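Local coordinates for protein lovastatin nonaketide synthase, polyketide synthase component (Aspergillus terreus, PDB 7CPX) that builds the nonaketide precursor of lovastatin as an iterative multidomain polyketide synthase, condensing malonyl units and working in complex with the partner enzyme LovC, at residues I562-L574 with V621-Q635. The protein carries 2 engineered substitutions. Residues are numbered along the deposited sequence; the frame is centred on the assembly and turned at random.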
loop_
_atom_site.group_PDB
_atom_site.type_symbol
_atom_site.label_atom_id
_atom_site.label_comp_id
_atom_site.label_asym_id
_atom_site.label_seq_id
_atom_site.Cartn_x
_atom_site.Cartn_y
_atom_site.Cartn_z
ATOM N N ILE A 562 -61.572 -41.871 -24.680
ATOM C CA ILE A 562 -61.673 -43.291 -24.986
ATOM C C ILE A 562 -62.590 -43.919 -23.948
ATOM O O ILE A 562 -62.282 -43.909 -22.753
ATOM C CB ILE A 562 -60.290 -43.959 -24.984
ATOM C CG1 ILE A 562 -59.432 -43.369 -26.103
ATOM C CG2 ILE A 562 -60.424 -45.466 -25.118
ATOM C CD1 ILE A 562 -58.286 -42.517 -25.603
ATOM N N PHE A 563 -63.710 -44.475 -24.395
ATOM C CA PHE A 563 -64.788 -44.872 -23.501
ATOM C C PHE A 563 -64.764 -46.381 -23.286
ATOM O O PHE A 563 -64.805 -47.154 -24.249
ATOM C CB PHE A 563 -66.128 -44.410 -24.067
ATOM C CG PHE A 563 -66.334 -42.930 -23.963
ATOM C CD1 PHE A 563 -65.633 -42.064 -24.785
ATOM C CD2 PHE A 563 -67.210 -42.399 -23.033
ATOM C CE1 PHE A 563 -65.808 -40.701 -24.689
ATOM C CE2 PHE A 563 -67.391 -41.035 -22.933
ATOM C CZ PHE A 563 -66.687 -40.185 -23.761
ATOM N N THR A 564 -64.696 -46.789 -22.020
ATOM C CA THR A 564 -64.633 -48.200 -21.675
ATOM C C THR A 564 -66.001 -48.858 -21.834
ATOM O O THR A 564 -67.045 -48.213 -21.707
ATOM C CB THR A 564 -64.140 -48.376 -20.238
ATOM O OG1 THR A 564 -65.036 -47.714 -19.337
ATOM C CG2 THR A 564 -62.742 -47.794 -20.079
ATOM N N GLY A 565 -65.982 -50.162 -22.102
ATOM C CA GLY A 565 -67.202 -50.899 -22.369
ATOM C C GLY A 565 -67.486 -52.009 -21.380
ATOM O O GLY A 565 -66.816 -52.125 -20.350
ATOM N N GLN A 566 -68.484 -52.832 -21.689
ATOM C CA GLN A 566 -68.840 -53.944 -20.821
ATOM C C GLN A 566 -67.702 -54.956 -20.760
ATOM O O GLN A 566 -66.921 -55.107 -21.703
ATOM C CB GLN A 566 -70.120 -54.619 -21.315
ATOM C CG GLN A 566 -70.603 -55.761 -20.432
ATOM C CD GLN A 566 -71.922 -56.344 -20.901
ATOM O OE1 GLN A 566 -72.526 -55.857 -21.857
ATOM N NE2 GLN A 566 -72.376 -57.396 -20.227
ATOM N N GLY A 567 -67.614 -55.652 -19.628
ATOM C CA GLY A 567 -66.520 -56.552 -19.355
ATOM C C GLY A 567 -65.356 -55.913 -18.630
ATOM O O GLY A 567 -64.515 -56.633 -18.080
ATOM N N ALA A 568 -65.286 -54.582 -18.618
ATOM C CA ALA A 568 -64.275 -53.853 -17.872
ATOM C C ALA A 568 -64.817 -53.206 -16.607
ATOM O O ALA A 568 -64.025 -52.712 -15.797
ATOM C CB ALA A 568 -63.645 -52.768 -18.758
ATOM N N GLN A 569 -66.134 -53.190 -16.417
ATOM C CA GLN A 569 -66.713 -52.557 -15.242
ATOM C C GLN A 569 -66.246 -53.265 -13.976
ATOM O O GLN A 569 -66.245 -54.497 -13.902
ATOM C CB GLN A 569 -68.241 -52.560 -15.329
ATOM C CG GLN A 569 -68.915 -53.894 -15.020
ATOM C CD GLN A 569 -68.507 -55.002 -15.970
ATOM O OE1 GLN A 569 -67.790 -54.771 -16.943
ATOM N NE2 GLN A 569 -68.965 -56.217 -15.691
ATOM N N TRP A 570 -65.845 -52.480 -12.988
ATOM C CA TRP A 570 -65.367 -52.987 -11.715
ATOM C C TRP A 570 -66.469 -52.918 -10.670
ATOM O O TRP A 570 -67.402 -52.117 -10.787
ATOM C CB TRP A 570 -64.152 -52.179 -11.244
ATOM C CG TRP A 570 -63.157 -51.909 -12.331
ATOM C CD1 TRP A 570 -62.694 -50.690 -12.734
ATOM C CD2 TRP A 570 -62.510 -52.878 -13.165
ATOM N NE1 TRP A 570 -61.792 -50.840 -13.759
ATOM C CE2 TRP A 570 -61.663 -52.174 -14.044
ATOM C CE3 TRP A 570 -62.562 -54.274 -13.250
ATOM C CZ2 TRP A 570 -60.875 -52.817 -14.997
ATOM C CZ3 TRP A 570 -61.778 -54.910 -14.197
ATOM C CH2 TRP A 570 -60.946 -54.182 -15.057
ATOM N N PRO A 571 -66.409 -53.756 -9.638
ATOM C CA PRO A 571 -67.444 -53.707 -8.599
ATOM C C PRO A 571 -67.429 -52.379 -7.855
ATOM O O PRO A 571 -66.373 -51.795 -7.604
ATOM C CB PRO A 571 -67.079 -54.876 -7.679
ATOM C CG PRO A 571 -65.625 -55.100 -7.904
ATOM C CD PRO A 571 -65.383 -54.772 -9.346
ATOM N N GLY A 572 -68.621 -51.907 -7.504
ATOM C CA GLY A 572 -68.745 -50.719 -6.672
ATOM C C GLY A 572 -68.144 -49.466 -7.269
ATOM O O GLY A 572 -67.474 -48.704 -6.560
ATOM N N MET A 573 -68.363 -49.231 -8.559
ATOM C CA MET A 573 -67.889 -48.004 -9.181
ATOM C C MET A 573 -68.800 -46.837 -8.815
ATOM O O MET A 573 -70.016 -46.989 -8.667
ATOM C CB MET A 573 -67.824 -48.162 -10.700
ATOM C CG MET A 573 -66.856 -49.235 -11.177
ATOM S SD MET A 573 -65.198 -48.625 -11.542
ATOM C CE MET A 573 -64.548 -48.352 -9.895
ATOM N N LEU A 574 -68.195 -45.660 -8.661
ATOM C CA LEU A 574 -68.852 -44.415 -8.275
ATOM C C LEU A 574 -69.422 -44.458 -6.865
ATOM O O LEU A 574 -70.116 -43.515 -6.467
ATOM C CB LEU A 574 -69.990 -44.026 -9.231
ATOM C CG LEU A 574 -69.652 -43.729 -10.692
ATOM C CD1 LEU A 574 -70.876 -43.156 -11.393
ATOM C CD2 LEU A 574 -68.468 -42.783 -10.813
ATOM N N VAL A 621 -70.796 -56.739 -10.324
ATOM C CA VAL A 621 -71.773 -56.348 -11.338
ATOM C C VAL A 621 -71.257 -56.873 -12.675
ATOM O O VAL A 621 -70.500 -56.195 -13.378
ATOM C CB VAL A 621 -72.001 -54.835 -11.387
ATOM C CG1 VAL A 621 -73.217 -54.514 -12.242
ATOM C CG2 VAL A 621 -72.163 -54.281 -9.980
ATOM N N GLN A 622 -71.669 -58.090 -13.035
ATOM C CA GLN A 622 -71.404 -58.651 -14.351
ATOM C C GLN A 622 -72.665 -58.845 -15.177
ATOM O O GLN A 622 -72.562 -59.082 -16.385
ATOM C CB GLN A 622 -70.688 -60.003 -14.226
ATOM C CG GLN A 622 -69.242 -59.904 -13.776
ATOM C CD GLN A 622 -68.605 -61.265 -13.571
ATOM O OE1 GLN A 622 -69.129 -62.103 -12.837
ATOM N NE2 GLN A 622 -67.474 -61.495 -14.226
ATOM N N TYR A 623 -73.840 -58.749 -14.561
ATOM C CA TYR A 623 -75.087 -58.921 -15.292
ATOM C C TYR A 623 -75.255 -57.786 -16.291
ATOM O O TYR A 623 -74.992 -56.623 -15.974
ATOM C CB TYR A 623 -76.273 -58.953 -14.323
ATOM C CG TYR A 623 -75.991 -59.667 -13.017
ATOM C CD1 TYR A 623 -76.083 -61.049 -12.923
ATOM C CD2 TYR A 623 -75.632 -58.955 -11.880
ATOM C CE1 TYR A 623 -75.823 -61.701 -11.731
ATOM C CE2 TYR A 623 -75.371 -59.598 -10.686
ATOM C CZ TYR A 623 -75.469 -60.971 -10.617
ATOM O OH TYR A 623 -75.210 -61.614 -9.428
ATOM N N ALA A 624 -75.696 -58.124 -17.503
ATOM C CA ALA A 624 -75.893 -57.099 -18.522
ATOM C C ALA A 624 -76.833 -56.010 -18.020
ATOM O O ALA A 624 -76.525 -54.815 -18.113
ATOM C CB ALA A 624 -76.435 -57.730 -19.804
ATOM N N THR A 625 -77.960 -56.418 -17.427
ATOM C CA THR A 625 -78.988 -55.470 -17.008
ATOM C C THR A 625 -78.430 -54.399 -16.085
ATOM O O THR A 625 -78.956 -53.282 -16.044
ATOM C CB THR A 625 -80.130 -56.209 -16.305
ATOM O OG1 THR A 625 -79.629 -56.862 -15.132
ATOM C CG2 THR A 625 -80.756 -57.242 -17.227
ATOM N N PHE A 626 -77.387 -54.722 -15.328
ATOM C CA PHE A 626 -76.740 -53.774 -14.431
ATOM C C PHE A 626 -75.348 -53.378 -14.889
ATOM O O PHE A 626 -74.967 -52.216 -14.753
ATOM C CB PHE A 626 -76.656 -54.366 -13.020
ATOM C CG PHE A 626 -77.964 -54.901 -12.513
ATOM C CD1 PHE A 626 -79.140 -54.197 -12.711
ATOM C CD2 PHE A 626 -78.020 -56.118 -11.854
ATOM C CE1 PHE A 626 -80.344 -54.690 -12.250
ATOM C CE2 PHE A 626 -79.222 -56.616 -11.391
ATOM C CZ PHE A 626 -80.386 -55.901 -11.589
ATOM N N SER A 627 -74.579 -54.317 -15.444
ATOM C CA SER A 627 -73.224 -53.998 -15.878
ATOM C C SER A 627 -73.230 -52.954 -16.988
ATOM O O SER A 627 -72.416 -52.023 -16.976
ATOM C CB SER A 627 -72.507 -55.267 -16.340
ATOM O OG SER A 627 -73.182 -55.865 -17.432
ATOM N N GLN A 628 -74.143 -53.087 -17.963
ATOM C CA GLN A 628 -74.169 -52.116 -19.057
ATOM C C GLN A 628 -74.570 -50.736 -18.555
ATOM O O GLN A 628 -73.787 -49.781 -18.717
ATOM C CB GLN A 628 -75.086 -52.615 -20.176
ATOM C CG GLN A 628 -74.587 -53.873 -20.863
ATOM C CD GLN A 628 -75.588 -54.430 -21.854
ATOM O OE1 GLN A 628 -76.706 -53.929 -21.970
ATOM N NE2 GLN A 628 -75.191 -55.472 -22.575
ATOM N N PRO A 629 -75.745 -50.548 -17.949
ATOM C CA PRO A 629 -76.078 -49.215 -17.425
ATOM C C PRO A 629 -75.123 -48.734 -16.350
ATOM O O PRO A 629 -74.923 -47.524 -16.223
ATOM C CB PRO A 629 -77.503 -49.390 -16.886
ATOM C CG PRO A 629 -77.660 -50.841 -16.663
ATOM C CD PRO A 629 -76.820 -51.521 -17.695
ATOM N N LEU A 630 -74.527 -49.635 -15.565
ATOM C CA LEU A 630 -73.557 -49.199 -14.564
ATOM C C LEU A 630 -72.366 -48.517 -15.223
ATOM O O LEU A 630 -71.968 -47.414 -14.829
ATOM C CB LEU A 630 -73.095 -50.386 -13.718
ATOM C CG LEU A 630 -71.944 -50.107 -12.748
ATOM C CD1 LEU A 630 -72.187 -50.799 -11.418
ATOM C CD2 LEU A 630 -70.613 -50.553 -13.340
ATOM N N CYS A 631 -71.785 -49.159 -16.238
ATOM C CA CYS A 631 -70.660 -48.557 -16.943
ATOM C C CYS A 631 -71.086 -47.287 -17.667
ATOM O O CYS A 631 -70.337 -46.301 -17.705
ATOM C CB CYS A 631 -70.060 -49.560 -17.928
ATOM S SG CYS A 631 -68.622 -48.940 -18.831
ATOM N N CYS A 632 -72.285 -47.292 -18.256
ATOM C CA CYS A 632 -72.759 -46.095 -18.942
ATOM C C CYS A 632 -72.880 -44.922 -17.978
ATOM O O CYS A 632 -72.457 -43.806 -18.292
ATOM C CB CYS A 632 -74.102 -46.371 -19.617
ATOM S SG CYS A 632 -74.729 -44.981 -20.586
ATOM N N ALA A 633 -73.454 -45.158 -16.795
ATOM C CA ALA A 633 -73.577 -44.102 -15.798
ATOM C C ALA A 633 -72.211 -43.657 -15.297
ATOM O O ALA A 633 -71.985 -42.462 -15.077
ATOM C CB ALA A 633 -74.442 -44.581 -14.632
ATOM N N VAL A 634 -71.291 -44.603 -15.103
ATOM C CA VAL A 634 -69.938 -44.248 -14.685
ATOM C C VAL A 634 -69.320 -43.282 -15.684
ATOM O O VAL A 634 -68.801 -42.220 -15.318
ATOM C CB VAL A 634 -69.081 -45.516 -14.525
ATOM C CG1 VAL A 634 -67.604 -45.163 -14.497
ATOM C CG2 VAL A 634 -69.477 -46.271 -13.268
ATOM N N GLN A 635 -69.383 -43.634 -16.968
ATOM C CA GLN A 635 -68.753 -42.806 -17.988
ATOM C C GLN A 635 -69.478 -41.474 -18.146
ATOM O O GLN A 635 -68.839 -40.442 -18.373
ATOM C CB GLN A 635 -68.702 -43.569 -19.310
ATOM C CG GLN A 635 -67.829 -44.814 -19.235
ATOM C CD GLN A 635 -67.883 -45.656 -20.492
ATOM O OE1 GLN A 635 -67.053 -45.505 -21.386
ATOM N NE2 GLN A 635 -68.856 -46.557 -20.561
#
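Gln566 and Gln569, on the loop that leaves strand 558-563, rest against one side of helix 624-644. The loop runs back along the helix toward its start, with the CA atoms of Gln566 and Gln628 5.9 Å apart, and then returns, so that Leu574 lies beside Val634. A type II turn from Gly565 to Ala568 begins the reversal, with Gly567 at positive phi. Gln566 reaches the helix fully extended, CG anti to the backbone N (chi1 -178°), and its OE1 accepts a hydrogen bond of 2.8 Å from NE2 of Gln628. The donor is tilted from the carbonyl plane, and the two amides are turned 77° against each other. Gln569 instead folds at chi2 (-61°), which brings its amide back to the segment preceding the helix; NE2 gives Val621 O a nearly straight bond of 2.8 Å, in the carbonyl plane and on a lone pair, so a side chain ties down the main chain there. Its CB lies 3.7 Å from CD2 of Leu630. Farther along, CG2 of Val634 meets both CB of Met573 and CG of Leu574, 3.6 Å from each, and Cys631 SG lies near Thr564 O. The Gln635 side chain extends to the strand end, beside Phe563 and Thr564. Both segments belong to the malonyl-CoA:ACP transacylase domain, whose parallel sheet has strand 558-563 at its centre. Gln566 OE1 has a weak hydrogen bond with Ser656 OG, in what is probably the nucleophile elbow, and Gln566 O accepts one of ordinary strength from His655 NE2; both link the loop to that turn. Thr564 OG1 bonds to Cys850 N, just beyond strand 844-848, while helix 657-665 touches Cys631 and Gln635 beside the contact and helix 671-682 packs on Gln628, Pro629, Cys632 and Ala633.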